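Local coordinates for hypothetical protein AQ_1354 (Aquifex aeolicus, PDB 1OZ9) that probably acts as a zinc-dependent, single-strand-specific endoribonuclease that helps mature the 3' end of 16S rRNA and checks the quality of late-stage 70S ribosomes, at residues L31-L36 and H115-L120. Numbering follows the deposited sequence.
Sequences LALSAL and HGIVHL
Ile117 reaches from helix 105-120 toward the C-terminal end of helix 22-35, where Ala32, Leu33 and Leu36 receive it. Its CB points toward the partner helix and there splits into two branches with separate tasks. The short branch, CG2, lies anti to the backbone N and meets two leucine methyls, on neighbouring sides: Leu36 CD1 is 3.6 Å from Ile117 CG2, and Leu33 CD2 stands 4.2 Å from the same methyl. The long branch starts at CG1, anti to the carbonyl carbon (chi1 -70°), and runs on extended (chi2 173°). Its tip, CD1, lies 3.8 Å from Ala32 CB, one turn before Leu36. The leucine side chains come in differently: Leu33 crosses the isoleucine at about a right angle, whereas Leu36 approaches it on a slant. Leu33 starts off to one side, and only its end bends nearer; Leu36, just past the last helical residue, has its CB pointing toward helix 105-120. The backbone there still follows the helix, since Leu36 N donates to Ala32 O at 2.9 Å. The CA atoms of Ala32 and Ile117 are 8.0 Å apart, the nearest such pair across the segments, consistent with the small alanine. Leu43 of strand 41-48 touches both Leu33 and Ile117, and Val142 of helix 129-147 touches Ala32 and Leu36, so sheet and C-terminal helix both border the cluster. His115 and His119 leave their helix from another side, where with His125 they are predicted to bind zinc in this metalloproteinase-type fold. The union is wholly apolar: without a hydrogen bond between the segments, the hold is van der Waals and hydrophobic, and depends on how the methyls fit, not on bond direction.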
loop_
_atom_site.group_PDB
_atom_site.type_symbol
_atom_site.label_atom_id
_atom_site.label_comp_id
_atom_site.label_asym_id
_atom_site.label_seq_id
_atom_site.Cartn_x
_atom_site.Cartn_y
_atom_site.Cartn_z
ATOM N N LEU A 31 -9.271 -0.049 7.727
ATOM C CA LEU A 31 -8.795 -0.286 9.071
ATOM C C LEU A 31 -7.427 0.373 9.293
ATOM O O LEU A 31 -7.157 0.868 10.373
ATOM C CB LEU A 31 -8.689 -1.768 9.388
ATOM C CG LEU A 31 -10.026 -2.486 9.561
ATOM C CD1 LEU A 31 -9.777 -3.998 9.641
ATOM C CD2 LEU A 31 -10.843 -1.953 10.770
ATOM N N ALA A 32 -6.562 0.313 8.293
ATOM C CA ALA A 32 -5.233 0.952 8.403
ATOM C C ALA A 32 -5.376 2.479 8.558
ATOM O O ALA A 32 -4.728 3.084 9.420
ATOM C CB ALA A 32 -4.389 0.642 7.163
ATOM N N LEU A 33 -6.225 3.088 7.730
ATOM C CA LEU A 33 -6.445 4.529 7.821
ATOM C C LEU A 33 -6.992 4.904 9.181
ATOM O O LEU A 33 -6.548 5.901 9.781
ATOM C CB LEU A 33 -7.335 5.059 6.674
ATOM C CG LEU A 33 -6.722 5.000 5.269
ATOM C CD1 LEU A 33 -7.739 5.461 4.190
ATOM C CD2 LEU A 33 -5.375 5.785 5.087
ATOM N N SER A 34 -7.919 4.095 9.699
ATOM C CA SER A 34 -8.465 4.324 11.026
ATOM C C SER A 34 -7.427 4.130 12.137
ATOM O O SER A 34 -7.416 4.875 13.116
ATOM C CB SER A 34 -9.728 3.459 11.268
ATOM O OG SER A 34 -10.169 3.567 12.615
ATOM N N ALA A 35 -6.545 3.148 12.003
ATOM C CA ALA A 35 -5.535 2.923 13.042
ATOM C C ALA A 35 -4.576 4.102 13.018
ATOM O O ALA A 35 -3.990 4.475 14.036
ATOM C CB ALA A 35 -4.781 1.641 12.777
ATOM N N LEU A 36 -4.461 4.725 11.852
ATOM C CA LEU A 36 -3.589 5.874 11.718
ATOM C C LEU A 36 -4.259 7.207 12.152
ATOM O O LEU A 36 -3.637 8.262 12.104
ATOM C CB LEU A 36 -3.048 5.948 10.300
ATOM C CG LEU A 36 -2.019 4.879 9.956
ATOM C CD1 LEU A 36 -1.918 4.656 8.433
ATOM C CD2 LEU A 36 -0.652 5.240 10.499
ATOM N N HIS A 115 2.336 -1.358 4.010
ATOM C CA HIS A 115 3.640 -0.815 3.637
ATOM C C HIS A 115 3.434 0.403 2.718
ATOM O O HIS A 115 4.064 1.452 2.901
ATOM C CB HIS A 115 4.458 -1.896 2.939
ATOM C CG HIS A 115 5.891 -1.528 2.716
ATOM N ND1 HIS A 115 6.872 -1.750 3.662
ATOM C CD2 HIS A 115 6.509 -0.968 1.649
ATOM C CE1 HIS A 115 8.039 -1.354 3.180
ATOM N NE2 HIS A 115 7.844 -0.863 1.967
ATOM N N GLY A 116 2.542 0.268 1.740
ATOM C CA GLY A 116 2.287 1.358 0.798
ATOM C C GLY A 116 1.711 2.612 1.457
ATOM O O GLY A 116 2.089 3.746 1.128
ATOM N N ILE A 117 0.795 2.408 2.404
ATOM C CA ILE A 117 0.156 3.532 3.075
ATOM C C ILE A 117 1.185 4.290 3.880
ATOM O O ILE A 117 1.191 5.525 3.871
ATOM C CB ILE A 117 -0.997 3.071 3.963
ATOM C CG1 ILE A 117 -2.136 2.596 3.064
ATOM C CG2 ILE A 117 -1.510 4.231 4.879
ATOM C CD1 ILE A 117 -3.277 1.963 3.806
ATOM N N VAL A 118 2.033 3.575 4.604
ATOM C CA VAL A 118 3.048 4.249 5.411
ATOM C C VAL A 118 3.991 5.091 4.533
ATOM O O VAL A 118 4.368 6.217 4.899
ATOM C CB VAL A 118 3.854 3.233 6.280
ATOM C CG1 VAL A 118 4.994 3.959 7.072
ATOM C CG2 VAL A 118 2.879 2.475 7.228
ATOM N N HIS A 119 4.350 4.565 3.365
ATOM C CA HIS A 119 5.167 5.320 2.419
ATOM C C HIS A 119 4.422 6.571 2.007
ATOM O O HIS A 119 5.019 7.638 1.830
ATOM C CB HIS A 119 5.426 4.526 1.141
ATOM C CG HIS A 119 6.683 3.732 1.175
ATOM N ND1 HIS A 119 7.925 4.294 0.997
ATOM C CD2 HIS A 119 6.888 2.405 1.373
ATOM C CE1 HIS A 119 8.848 3.351 1.087
ATOM N NE2 HIS A 119 8.243 2.193 1.306
ATOM N N LEU A 120 3.117 6.425 1.812
ATOM C CA LEU A 120 2.300 7.549 1.341
ATOM C C LEU A 120 2.219 8.678 2.352
ATOM O O LEU A 120 1.982 9.834 1.981
ATOM C CB LEU A 120 0.864 7.098 1.064
ATOM C CG LEU A 120 0.349 6.848 -0.334
ATOM C CD1 LEU A 120 -1.194 6.771 -0.276
ATOM C CD2 LEU A 120 0.772 7.938 -1.280
#